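Local coordinates for seryl-tRNA synthetase (Pyrococcus horikoshii, PDB 2ZR2), which probably attaches serine to tRNA(Ser) and tRNA(Sec), using ATP, as a homodimeric class II aminoacyl-tRNA synthetase, at residues I250-H255 and F302-Q307; I200-D205 and T406-S411; L139-E144 and Q365-E370; Y356-W361 and E370-S375. All blocks are in the same frame, centred on the assembly; numbering follows the deposited sequence.

Overall arrangement
The four contacts belong to a class II synthetase: interactions 1, 2 and 4 surround bound AMP; interaction 3 reaches it through E370 alone. Interactions 1 and 2 lie with centres about 10 Å apart and touch where strand 301-311 pairs with strand 408-409. Interaction 4 joins the two strands of hairpin 354-362/367-378, about 14 Å from interaction 2 between centres, and meets it through T406 and S373. Interaction 3, sharing E370 and strand 367-378 with interaction 4, lies about 28 Å from interaction 1 between centres. Along the chain, interaction 2 encloses interactions 1 and 4 in series, while interaction 3 crosses interactions 2 and 4 and encloses interaction 1. Distant residues thus meet round one nucleotide.

Interaction 1 (I250-H255 and F302-Q307); sequences IPTAEH and FHKVEQ. With AMP (adenosine monophosphate), chain C.
T252 OG1 is held from two sides of the contact: K304 NZ donates to it across 2.9 Å, and E254 N donates to it at 3.0 Å with an N-H...O angle of 153°, the capping bond of the turn that leads into helix 254-259. The hydroxyl stands anti to the T252 backbone N (chi1 161°), which turns it toward strand 301-311. K304 reaches it with a chain kinked at its last two torsions, and its NZ also makes a salt bridge to E306 OE1 at 3.3 Å, whose hydrogen bond is weak. One lysine thus links the start of a helix to a strand carboxylate. E254 and E306 run side by side, pointing the same way, their carboxylate planes nearly parallel and E254 OE1 3.7 Å from E306 OE2. E254 OE2 is bonded to Q381. The paired acids are consistent with a pocket for the amino group of serine, to which T252, A253, E254 and E306 are predicted to bind.

Strand 301-311 is the second strand of class II motif 2, paired antiparallel with strand 273-282, and at F302 the serine pocket gives way to the ATP site. The adenine lies over one ring face, AMP C4 being 3.3 Å above the F302 plane and offset toward the rim, while P251 O approaches CZ of the same ring obliquely. Without this ring, as with an alanine here, the purine would probably lose its flat support and be able to shift or tilt. Further along the strand, K304 CD passes 3.8 Å from AMP O4', so the lysine borders the ribose as well.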
# COMPACT_ATOMS: atom_id res chain seq x y z
N ILE A 250 2.68 4.03 5.08
CA ILE A 250 4.08 4.35 5.26
C ILE A 250 4.70 4.94 4.01
O ILE A 250 4.46 4.47 2.90
CB ILE A 250 4.88 3.11 5.67
CG1 ILE A 250 4.75 2.02 4.61
CG2 ILE A 250 4.38 2.58 7.01
CD1 ILE A 250 5.72 0.91 4.81
N PRO A 251 5.50 6.00 4.17
CA PRO A 251 6.18 6.67 3.05
C PRO A 251 7.52 6.03 2.76
O PRO A 251 8.18 6.36 1.77
CB PRO A 251 6.33 8.10 3.55
CG PRO A 251 6.52 7.90 5.02
CD PRO A 251 5.50 6.87 5.36
N THR A 252 7.91 5.11 3.63
CA THR A 252 9.18 4.39 3.53
C THR A 252 9.21 3.30 4.61
O THR A 252 8.63 3.47 5.67
CB THR A 252 10.36 5.37 3.75
OG1 THR A 252 11.53 4.63 4.09
CG2 THR A 252 10.04 6.37 4.85
N ALA A 253 9.87 2.18 4.34
CA ALA A 253 9.91 1.11 5.32
C ALA A 253 10.68 1.57 6.55
O ALA A 253 10.55 0.99 7.64
CB ALA A 253 10.56 -0.10 4.73
N GLU A 254 11.48 2.62 6.36
CA GLU A 254 12.25 3.20 7.44
C GLU A 254 11.38 3.35 8.70
O GLU A 254 11.77 2.91 9.79
CB GLU A 254 12.75 4.59 7.03
CG GLU A 254 13.46 5.38 8.13
CD GLU A 254 13.59 6.86 7.80
OE1 GLU A 254 13.75 7.18 6.60
OE2 GLU A 254 13.54 7.70 8.74
N HIS A 255 10.21 3.95 8.53
CA HIS A 255 9.29 4.20 9.64
C HIS A 255 8.81 2.98 10.40
O HIS A 255 8.89 2.97 11.62
CB HIS A 255 8.11 5.04 9.16
CG HIS A 255 8.51 6.39 8.65
ND1 HIS A 255 7.60 7.32 8.20
CD2 HIS A 255 9.73 6.97 8.56
CE1 HIS A 255 8.25 8.42 7.85
NE2 HIS A 255 9.54 8.23 8.05
N PHE A 302 5.93 3.95 -4.97
CA PHE A 302 7.13 3.32 -5.50
C PHE A 302 7.62 2.26 -4.53
O PHE A 302 7.26 2.28 -3.35
CB PHE A 302 8.26 4.32 -5.76
CG PHE A 302 8.62 5.17 -4.57
CD1 PHE A 302 7.80 6.22 -4.19
CD2 PHE A 302 9.78 4.93 -3.85
CE1 PHE A 302 8.13 7.03 -3.09
CE2 PHE A 302 10.12 5.73 -2.74
CZ PHE A 302 9.30 6.78 -2.37
N HIS A 303 8.42 1.34 -5.03
CA HIS A 303 8.99 0.27 -4.24
C HIS A 303 10.37 0.67 -3.79
O HIS A 303 11.12 1.31 -4.53
CB HIS A 303 9.05 -0.97 -5.09
CG HIS A 303 7.71 -1.46 -5.53
ND1 HIS A 303 7.52 -2.25 -6.64
CD2 HIS A 303 6.48 -1.28 -4.98
CE1 HIS A 303 6.24 -2.54 -6.76
NE2 HIS A 303 5.59 -1.96 -5.77
N LYS A 304 10.72 0.32 -2.56
CA LYS A 304 12.04 0.66 -2.05
C LYS A 304 12.58 -0.29 -1.01
O LYS A 304 11.92 -0.63 -0.03
CB LYS A 304 12.04 2.08 -1.48
CG LYS A 304 13.39 2.47 -0.89
CD LYS A 304 13.51 3.97 -0.60
CE LYS A 304 12.48 4.43 0.43
NZ LYS A 304 12.48 3.52 1.62
N VAL A 305 13.80 -0.74 -1.25
CA VAL A 305 14.51 -1.62 -0.34
C VAL A 305 15.27 -0.66 0.56
O VAL A 305 16.08 0.13 0.07
CB VAL A 305 15.48 -2.51 -1.12
CG1 VAL A 305 16.31 -3.33 -0.16
CG2 VAL A 305 14.70 -3.41 -2.07
N GLU A 306 15.02 -0.70 1.87
CA GLU A 306 15.68 0.24 2.77
C GLU A 306 16.62 -0.38 3.81
O GLU A 306 16.35 -1.44 4.35
CB GLU A 306 14.63 1.10 3.47
CG GLU A 306 15.18 2.15 4.40
CD GLU A 306 15.33 3.51 3.74
OE1 GLU A 306 15.69 3.56 2.55
OE2 GLU A 306 15.10 4.53 4.44
N GLN A 307 17.72 0.31 4.07
CA GLN A 307 18.67 -0.16 5.06
C GLN A 307 18.34 0.57 6.35
O GLN A 307 18.21 1.80 6.36
CB GLN A 307 20.12 0.22 4.70
CG GLN A 307 20.71 -0.29 3.40
CD GLN A 307 22.10 0.31 3.16
OE1 GLN A 307 23.03 0.06 3.92
NE2 GLN A 307 22.23 1.13 2.13
P AMP C . 13.69 9.87 1.37
O1P AMP C . 15.13 9.93 1.71
O2P AMP C . 12.74 8.71 1.94
O3P AMP C . 12.86 11.18 0.89
O5' AMP C . 13.76 9.25 -0.12
C5' AMP C . 14.74 8.26 -0.46
C4' AMP C . 14.62 7.83 -1.91
O4' AMP C . 13.28 7.37 -2.19
C3' AMP C . 14.84 8.97 -2.89
O3' AMP C . 16.25 9.18 -3.07
C2' AMP C . 14.29 8.35 -4.15
O2' AMP C . 15.21 7.37 -4.66
C1' AMP C . 13.02 7.67 -3.63
N9 AMP C . 11.85 8.60 -3.69
C8 AMP C . 11.51 9.53 -2.78
N7 AMP C . 10.38 10.13 -3.17
C5 AMP C . 10.01 9.59 -4.33
C6 AMP C . 8.94 9.79 -5.20
N6 AMP C . 8.03 10.71 -4.92
N1 AMP C . 8.84 9.05 -6.32
C2 AMP C . 9.76 8.11 -6.61
N3 AMP C . 10.79 7.89 -5.80
C4 AMP C . 10.94 8.62 -4.66

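Interaction 2 (I200-D205 and T406-S411); sequences IRFALD and TAIATS. With AMP (adenosine monophosphate), chain C.
A407 and I408 break the usual alternation of a strand: both face V305 in a classic beta bulge, and both also bring side chains against A203 of helix 190-209. A203 CB meets A407 CB at 4.2 Å and I408 CD1 at 3.9 Å. The same I408 CD1 lies at the edge of the F202 ring, close to its plane and 3.9 Å from CD2, the two side chains crossing at about a right angle. One turn earlier on the helix, I200 CG1 touches T410 CG2 at 3.8 Å. T410 has its hydroxyl between the backbone N and the carbonyl carbon (chi1 60°), which directs the methyl to I200 while OG1 bonds to D196.

The helix is that of class II motif 1, and I200 and L204 pack on L197 of the second subunit. On its far side the 406-411 segment serves the nucleotide: S411 OG donates to AMP N3 at 3.1 Å, and A409 CB rests 3.5 Å from AMP O2'. No hydrogen bond joins the two segments. Methyls, methylenes and a ring edge fit by shape and burial between them, while the hydroxyls of T410 and S411 are turned to D196 of the same helix and to the nucleotide.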
# COMPACT_ATOMS: atom_id res chain seq x y z
N ILE A 200 14.61 -5.24 -6.70
CA ILE A 200 14.34 -5.50 -5.29
C ILE A 200 15.17 -6.70 -4.83
O ILE A 200 15.85 -6.64 -3.81
CB ILE A 200 12.84 -5.78 -5.09
CG1 ILE A 200 12.06 -4.48 -5.26
CG2 ILE A 200 12.57 -6.40 -3.70
CD1 ILE A 200 10.55 -4.67 -5.13
N ARG A 201 15.12 -7.80 -5.58
CA ARG A 201 15.90 -8.98 -5.20
C ARG A 201 17.40 -8.70 -5.15
O ARG A 201 18.07 -9.06 -4.18
CB ARG A 201 15.64 -10.16 -6.15
CG ARG A 201 14.55 -11.11 -5.69
CD ARG A 201 14.63 -11.38 -4.18
NE ARG A 201 15.77 -12.20 -3.76
CZ ARG A 201 15.84 -13.52 -3.91
NH1 ARG A 201 16.92 -14.17 -3.48
NH2 ARG A 201 14.85 -14.20 -4.48
N PHE A 202 17.92 -8.07 -6.19
CA PHE A 202 19.33 -7.72 -6.24
C PHE A 202 19.68 -7.00 -4.93
O PHE A 202 20.48 -7.48 -4.13
CB PHE A 202 19.58 -6.81 -7.44
CG PHE A 202 20.96 -6.24 -7.49
CD1 PHE A 202 22.07 -7.07 -7.58
CD2 PHE A 202 21.15 -4.86 -7.43
CE1 PHE A 202 23.36 -6.53 -7.60
CE2 PHE A 202 22.44 -4.30 -7.46
CZ PHE A 202 23.54 -5.13 -7.54
N ALA A 203 19.03 -5.86 -4.69
CA ALA A 203 19.27 -5.07 -3.49
C ALA A 203 19.20 -5.94 -2.26
O ALA A 203 20.09 -5.92 -1.41
CB ALA A 203 18.23 -3.97 -3.39
N LEU A 204 18.10 -6.67 -2.17
CA LEU A 204 17.84 -7.57 -1.06
C LEU A 204 18.95 -8.60 -0.82
O LEU A 204 19.38 -8.78 0.32
CB LEU A 204 16.52 -8.26 -1.32
CG LEU A 204 15.60 -8.41 -0.13
CD1 LEU A 204 15.66 -7.18 0.76
CD2 LEU A 204 14.21 -8.63 -0.64
N ASP A 205 19.43 -9.26 -1.87
CA ASP A 205 20.49 -10.26 -1.73
C ASP A 205 21.78 -9.71 -1.14
O ASP A 205 22.38 -10.29 -0.23
CB ASP A 205 20.81 -10.91 -3.07
CG ASP A 205 19.73 -11.87 -3.54
OD1 ASP A 205 18.92 -12.34 -2.71
OD2 ASP A 205 19.70 -12.17 -4.75
N THR A 406 18.70 4.40 1.58
CA THR A 406 18.09 3.71 0.48
C THR A 406 19.07 2.63 0.09
O THR A 406 20.25 2.75 0.36
CB THR A 406 17.94 4.67 -0.71
OG1 THR A 406 17.30 5.87 -0.27
CG2 THR A 406 17.12 4.04 -1.83
N ALA A 407 18.56 1.55 -0.49
CA ALA A 407 19.43 0.50 -1.02
C ALA A 407 19.09 0.75 -2.49
O ALA A 407 19.94 1.13 -3.29
CB ALA A 407 18.97 -0.88 -0.59
N ILE A 408 17.82 0.57 -2.82
CA ILE A 408 17.33 0.84 -4.15
C ILE A 408 15.84 1.14 -4.10
O ILE A 408 15.05 0.41 -3.50
CB ILE A 408 17.52 -0.34 -5.10
CG1 ILE A 408 18.99 -0.48 -5.46
CG2 ILE A 408 16.72 -0.10 -6.39
CD1 ILE A 408 19.27 -1.66 -6.40
N ALA A 409 15.48 2.25 -4.72
CA ALA A 409 14.09 2.64 -4.81
C ALA A 409 13.95 2.38 -6.30
O ALA A 409 14.54 3.07 -7.12
CB ALA A 409 13.94 4.10 -4.48
N THR A 410 13.21 1.34 -6.65
CA THR A 410 13.05 0.94 -8.04
C THR A 410 12.68 2.05 -9.01
O THR A 410 13.26 2.16 -10.08
CB THR A 410 12.05 -0.24 -8.18
OG1 THR A 410 10.77 0.13 -7.66
CG2 THR A 410 12.57 -1.45 -7.41
N SER A 411 11.71 2.88 -8.63
CA SER A 411 11.27 3.99 -9.48
C SER A 411 12.48 4.69 -10.15
O SER A 411 12.64 4.62 -11.36
CB SER A 411 10.52 5.01 -8.63
OG SER A 411 11.32 5.34 -7.48
P AMP C . 13.69 9.87 1.37
O1P AMP C . 15.13 9.93 1.71
O2P AMP C . 12.74 8.71 1.94
O3P AMP C . 12.86 11.18 0.89
O5' AMP C . 13.76 9.25 -0.12
C5' AMP C . 14.74 8.26 -0.46
C4' AMP C . 14.62 7.83 -1.91
O4' AMP C . 13.28 7.37 -2.19
C3' AMP C . 14.84 8.97 -2.89
O3' AMP C . 16.25 9.18 -3.07
C2' AMP C . 14.29 8.35 -4.15
O2' AMP C . 15.21 7.37 -4.66
C1' AMP C . 13.02 7.67 -3.63
N9 AMP C . 11.85 8.60 -3.69
C8 AMP C . 11.51 9.53 -2.78
N7 AMP C . 10.38 10.13 -3.17
C5 AMP C . 10.01 9.59 -4.33
C6 AMP C . 8.94 9.79 -5.20
N6 AMP C . 8.03 10.71 -4.92
N1 AMP C . 8.84 9.05 -6.32
C2 AMP C . 9.76 8.11 -6.61
N3 AMP C . 10.79 7.89 -5.80
C4 AMP C . 10.94 8.62 -4.66

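Interaction 3 (L139-E144 and Q365-E370); sequences LERFLE and QGKFRE. With AMP (adenosine monophosphate), chain C; SO4 (sulfate ion), chain E.
Strand 367-378, part of the catalytic core sheet, is approached at its beginning by helix 139-146, where R141 reaches the turn at G366. R141 NE donates to G366 O at 2.6 Å, with an N-H...O angle of 156°. The carbonyl oxygen lies near the guanidinium plane, yet the donor stands 40° out of the carbonyl plane. R141 NH2 adds a weak second bond to G366 O. The arginine leaves the helix with CG anti to its own N (chi1 179°) and bends only at chi3, and this carries the planar group over to the turn. K367 lays its CE 3.7 Å above the centre of that plane, packing a methylene on it although both residues end in positive charge. Deeper in, F142 CE2 comes obliquely to F368 CZ at 4.3 Å.

Beyond the turn, R369 bends at chi2 and chi3, which brings its guanidinium to Q365. Its NH2 donates to Q365 OE1 at 2.7 Å, in the carbonyl plane on a lone pair, while NH1 donates to sulfate O4 at 2.9 Å; R298 and T293 also hold the sulfate, probably taken from the crystallisation liquor. A methionine in place of R369 would probably leave the sulfate short of a cationic partner and the Q365 amide free to turn.

F142 and F368 each meet W361 of strand 354-362 edge-to-face. F142 also touches Y152 of strand 151-155 and A132 and V134 of strand 124-135, so helix 139-146 packs through F142 on strands 124-135, 151-155 and 354-362.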
# COMPACT_ATOMS: atom_id res chain seq x y z
N LEU A 139 27.30 19.56 -22.23
CA LEU A 139 28.70 19.61 -21.85
C LEU A 139 29.06 20.60 -20.76
O LEU A 139 29.79 20.27 -19.82
CB LEU A 139 29.55 19.85 -23.10
CG LEU A 139 31.08 19.70 -23.08
CD1 LEU A 139 31.67 21.04 -22.71
CD2 LEU A 139 31.51 18.59 -22.12
N GLU A 140 28.56 21.82 -20.84
CA GLU A 140 28.91 22.77 -19.81
C GLU A 140 28.25 22.37 -18.48
O GLU A 140 28.96 22.11 -17.50
CB GLU A 140 28.52 24.20 -20.22
CG GLU A 140 29.34 25.30 -19.54
CD GLU A 140 29.11 26.68 -20.14
OE1 GLU A 140 29.77 27.65 -19.70
OE2 GLU A 140 28.27 26.79 -21.07
N ARG A 141 26.92 22.29 -18.45
CA ARG A 141 26.21 21.92 -17.22
C ARG A 141 26.84 20.70 -16.57
O ARG A 141 26.99 20.64 -15.34
CB ARG A 141 24.72 21.67 -17.47
CG ARG A 141 23.95 21.26 -16.19
CD ARG A 141 22.43 21.44 -16.31
NE ARG A 141 21.79 20.49 -17.22
CZ ARG A 141 20.70 20.74 -17.93
NH1 ARG A 141 20.10 21.92 -17.85
NH2 ARG A 141 20.19 19.81 -18.73
N PHE A 142 27.22 19.72 -17.37
CA PHE A 142 27.83 18.54 -16.80
C PHE A 142 29.12 18.90 -16.06
O PHE A 142 29.24 18.65 -14.86
CB PHE A 142 28.14 17.51 -17.89
CG PHE A 142 29.02 16.40 -17.42
CD1 PHE A 142 30.40 16.48 -17.57
CD2 PHE A 142 28.48 15.29 -16.78
CE1 PHE A 142 31.24 15.48 -17.08
CE2 PHE A 142 29.30 14.29 -16.28
CZ PHE A 142 30.69 14.38 -16.44
N LEU A 143 30.06 19.51 -16.79
CA LEU A 143 31.37 19.90 -16.26
C LEU A 143 31.30 20.77 -15.03
O LEU A 143 32.18 20.70 -14.16
CB LEU A 143 32.18 20.61 -17.33
CG LEU A 143 32.48 19.79 -18.59
CD1 LEU A 143 33.01 20.72 -19.66
CD2 LEU A 143 33.48 18.70 -18.28
N GLU A 144 30.27 21.60 -14.95
CA GLU A 144 30.08 22.46 -13.79
C GLU A 144 29.71 21.58 -12.59
O GLU A 144 30.37 21.63 -11.55
CB GLU A 144 28.95 23.45 -14.04
CG GLU A 144 29.35 24.90 -13.85
CD GLU A 144 29.55 25.26 -12.40
OE1 GLU A 144 28.56 25.23 -11.64
OE2 GLU A 144 30.71 25.56 -12.02
N GLN A 365 18.27 13.76 -19.05
CA GLN A 365 17.97 15.03 -18.42
C GLN A 365 19.10 16.03 -18.48
O GLN A 365 18.88 17.23 -18.34
CB GLN A 365 17.62 14.81 -16.96
CG GLN A 365 16.30 14.11 -16.71
CD GLN A 365 15.98 14.06 -15.23
OE1 GLN A 365 16.02 15.08 -14.55
NE2 GLN A 365 15.67 12.87 -14.73
N GLY A 366 20.32 15.53 -18.67
CA GLY A 366 21.46 16.43 -18.69
C GLY A 366 21.80 16.85 -17.26
O GLY A 366 22.37 17.91 -17.06
N LYS A 367 21.46 16.04 -16.27
CA LYS A 367 21.78 16.41 -14.88
C LYS A 367 21.89 15.25 -13.88
O LYS A 367 21.59 14.10 -14.21
CB LYS A 367 20.77 17.43 -14.39
CG LYS A 367 19.38 17.17 -14.87
CD LYS A 367 18.40 18.25 -14.43
CE LYS A 367 18.50 19.55 -15.22
NZ LYS A 367 17.37 20.49 -14.87
N PHE A 368 22.35 15.55 -12.67
CA PHE A 368 22.46 14.55 -11.61
C PHE A 368 21.16 14.63 -10.79
O PHE A 368 20.75 15.71 -10.38
CB PHE A 368 23.63 14.85 -10.67
CG PHE A 368 24.99 14.66 -11.28
CD1 PHE A 368 25.60 15.69 -11.98
CD2 PHE A 368 25.69 13.47 -11.10
CE1 PHE A 368 26.88 15.54 -12.49
CE2 PHE A 368 26.97 13.31 -11.62
CZ PHE A 368 27.57 14.34 -12.31
N ARG A 369 20.52 13.48 -10.54
CA ARG A 369 19.29 13.49 -9.75
C ARG A 369 19.42 12.51 -8.59
O ARG A 369 20.04 11.45 -8.72
CB ARG A 369 18.09 13.09 -10.61
CG ARG A 369 17.97 13.80 -11.94
CD ARG A 369 17.99 15.30 -11.73
NE ARG A 369 17.02 15.75 -10.73
CZ ARG A 369 15.70 15.72 -10.89
NH1 ARG A 369 14.92 16.16 -9.91
NH2 ARG A 369 15.14 15.24 -12.00
N GLU A 370 18.84 12.87 -7.45
CA GLU A 370 18.91 12.00 -6.28
C GLU A 370 18.34 10.64 -6.60
O GLU A 370 17.30 10.51 -7.23
CB GLU A 370 18.12 12.57 -5.10
CG GLU A 370 18.06 11.62 -3.92
CD GLU A 370 17.13 12.08 -2.83
OE1 GLU A 370 16.82 11.28 -1.93
OE2 GLU A 370 16.71 13.26 -2.88
P AMP C . 13.69 9.87 1.37
O1P AMP C . 15.13 9.93 1.71
O2P AMP C . 12.74 8.71 1.94
O3P AMP C . 12.86 11.18 0.89
O5' AMP C . 13.76 9.25 -0.12
C5' AMP C . 14.74 8.26 -0.46
C4' AMP C . 14.62 7.83 -1.91
O4' AMP C . 13.28 7.37 -2.19
C3' AMP C . 14.84 8.97 -2.89
O3' AMP C . 16.25 9.18 -3.07
C2' AMP C . 14.29 8.35 -4.15
O2' AMP C . 15.21 7.37 -4.66
C1' AMP C . 13.02 7.67 -3.63
N9 AMP C . 11.85 8.60 -3.69
C8 AMP C . 11.51 9.53 -2.78
N7 AMP C . 10.38 10.13 -3.17
C5 AMP C . 10.01 9.59 -4.33
C6 AMP C . 8.94 9.79 -5.20
N6 AMP C . 8.03 10.71 -4.92
N1 AMP C . 8.84 9.05 -6.32
C2 AMP C . 9.76 8.11 -6.61
N3 AMP C . 10.79 7.89 -5.80
C4 AMP C . 10.94 8.62 -4.66
S SO4 E . 11.68 17.98 -11.57
O1 SO4 E . 10.31 17.48 -11.38
O2 SO4 E . 12.26 17.35 -12.78
O3 SO4 E . 11.68 19.45 -11.73
O4 SO4 E . 12.48 17.63 -10.38

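Interaction 4 (Y356-W361 and E370-S375); sequences YDIEAW and EVVSAS. With AMP (adenosine monophosphate), chain C.
D357 turns its carboxylate between two side chains of the opposite strand, S373 and E370. S373 OG donates to D357 OD1 at 2.7 Å, coming from above the carboxylate plane, 44° out of it. D357 OD2 lies 3.7 Å from E370 OE2, the two carboxylate planes inclined by 36°. E370 is fully extended, with CG anti to the backbone N (chi1 174°), and its OE1 accepts from AMP O3' in a hydrogen bond so short that its exact length is doubtful. E359 CG rests against the E370 backbone, and the E359 carboxylate forms a salt bridge with R339.

The segments form an antiparallel hairpin of the class II core, broken by a classic beta bulge where V371 and V372 both face I358. I358 O accepts from V371 N at 2.7 Å, nearly along its C=O axis, and from V372 N at 3.3 Å on a lone pair. Beyond the bulge the register shifts by one residue.

I358 and V372 share a face of the sheet, where I358 CG1 and CD1 lie against V372 CG2. The other branch of I358, CG2, is 3.9 Å from V371 CG1, and A360 CB approaches V371 CB at 4.2 Å. F331 of helix 316-333 packs against both valines, while V371 O accepts a weak bond from AMP O2'.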
# COMPACT_ATOMS: atom_id res chain seq x y z
N TYR A 356 24.05 11.99 3.42
CA TYR A 356 24.73 11.77 2.15
C TYR A 356 23.68 11.31 1.15
O TYR A 356 22.88 10.44 1.47
CB TYR A 356 25.77 10.67 2.27
CG TYR A 356 27.00 11.04 3.04
CD1 TYR A 356 27.55 10.16 3.97
CD2 TYR A 356 27.62 12.27 2.85
CE1 TYR A 356 28.70 10.50 4.69
CE2 TYR A 356 28.77 12.62 3.56
CZ TYR A 356 29.30 11.72 4.48
OH TYR A 356 30.42 12.06 5.20
N ASP A 357 23.68 11.88 -0.05
CA ASP A 357 22.73 11.49 -1.10
C ASP A 357 23.53 11.03 -2.30
O ASP A 357 24.61 11.55 -2.56
CB ASP A 357 21.87 12.67 -1.57
CG ASP A 357 20.74 13.03 -0.61
OD1 ASP A 357 20.76 12.60 0.57
OD2 ASP A 357 19.84 13.77 -1.04
N ILE A 358 23.02 10.05 -3.02
CA ILE A 358 23.68 9.61 -4.24
C ILE A 358 22.84 10.18 -5.37
O ILE A 358 21.66 9.85 -5.51
CB ILE A 358 23.67 8.09 -4.42
CG1 ILE A 358 24.40 7.41 -3.26
CG2 ILE A 358 24.32 7.75 -5.76
CD1 ILE A 358 24.56 5.88 -3.42
N GLU A 359 23.43 11.06 -6.17
CA GLU A 359 22.71 11.64 -7.29
C GLU A 359 23.28 11.02 -8.53
O GLU A 359 24.47 11.15 -8.81
CB GLU A 359 22.88 13.16 -7.33
CG GLU A 359 22.07 13.89 -6.26
CD GLU A 359 22.53 15.33 -6.04
OE1 GLU A 359 21.98 16.01 -5.13
OE2 GLU A 359 23.44 15.80 -6.76
N ALA A 360 22.43 10.31 -9.27
CA ALA A 360 22.84 9.64 -10.49
C ALA A 360 22.87 10.59 -11.66
O ALA A 360 22.09 11.55 -11.71
CB ALA A 360 21.91 8.50 -10.80
N TRP A 361 23.78 10.34 -12.59
CA TRP A 361 23.90 11.15 -13.79
C TRP A 361 22.78 10.67 -14.71
O TRP A 361 22.66 9.47 -14.99
CB TRP A 361 25.27 10.95 -14.47
CG TRP A 361 25.32 11.66 -15.79
CD1 TRP A 361 25.36 11.09 -17.04
CD2 TRP A 361 25.15 13.07 -16.01
NE1 TRP A 361 25.21 12.05 -18.02
CE2 TRP A 361 25.09 13.28 -17.41
CE3 TRP A 361 25.04 14.18 -15.15
CZ2 TRP A 361 24.91 14.57 -17.98
CZ3 TRP A 361 24.87 15.45 -15.71
CH2 TRP A 361 24.81 15.63 -17.12
N GLU A 370 18.84 12.87 -7.45
CA GLU A 370 18.91 12.00 -6.28
C GLU A 370 18.34 10.64 -6.60
O GLU A 370 17.30 10.51 -7.23
CB GLU A 370 18.12 12.57 -5.10
CG GLU A 370 18.06 11.62 -3.92
CD GLU A 370 17.13 12.08 -2.83
OE1 GLU A 370 16.82 11.28 -1.93
OE2 GLU A 370 16.71 13.26 -2.88
N VAL A 371 19.04 9.63 -6.12
CA VAL A 371 18.61 8.28 -6.35
C VAL A 371 18.64 7.50 -5.01
O VAL A 371 17.95 6.50 -4.85
CB VAL A 371 19.50 7.68 -7.46
CG1 VAL A 371 20.67 6.93 -6.87
CG2 VAL A 371 18.65 6.87 -8.40
N VAL A 372 19.43 7.96 -4.04
CA VAL A 372 19.44 7.34 -2.71
C VAL A 372 19.84 8.35 -1.65
O VAL A 372 20.48 9.36 -1.94
CB VAL A 372 20.40 6.08 -2.55
CG1 VAL A 372 20.74 5.49 -3.88
CG2 VAL A 372 21.63 6.44 -1.76
N SER A 373 19.45 8.08 -0.41
CA SER A 373 19.79 8.98 0.68
C SER A 373 20.09 8.22 1.98
O SER A 373 19.32 7.35 2.41
CB SER A 373 18.66 9.97 0.87
OG SER A 373 19.05 10.97 1.80
N ALA A 374 21.23 8.55 2.59
CA ALA A 374 21.68 7.94 3.85
C ALA A 374 21.75 8.99 4.95
O ALA A 374 22.45 9.99 4.82
CB ALA A 374 23.05 7.29 3.66
N SER A 375 21.05 8.76 6.05
CA SER A 375 21.05 9.73 7.14
C SER A 375 21.41 9.11 8.48
O SER A 375 21.05 7.97 8.77
CB SER A 375 19.67 10.38 7.27
OG SER A 375 19.10 10.67 6.00
P AMP C . 13.69 9.87 1.37
O1P AMP C . 15.13 9.93 1.71
O2P AMP C . 12.74 8.71 1.94
O3P AMP C . 12.86 11.18 0.89
O5' AMP C . 13.76 9.25 -0.12
C5' AMP C . 14.74 8.26 -0.46
C4' AMP C . 14.62 7.83 -1.91
O4' AMP C . 13.28 7.37 -2.19
C3' AMP C . 14.84 8.97 -2.89
O3' AMP C . 16.25 9.18 -3.07
C2' AMP C . 14.29 8.35 -4.15
O2' AMP C . 15.21 7.37 -4.66
C1' AMP C . 13.02 7.67 -3.63
N9 AMP C . 11.85 8.60 -3.69
C8 AMP C . 11.51 9.53 -2.78
N7 AMP C . 10.38 10.13 -3.17
C5 AMP C . 10.01 9.59 -4.33
C6 AMP C . 8.94 9.79 -5.20
N6 AMP C . 8.03 10.71 -4.92
N1 AMP C . 8.84 9.05 -6.32
C2 AMP C . 9.76 8.11 -6.61
N3 AMP C . 10.79 7.89 -5.80
C4 AMP C . 10.94 8.62 -4.66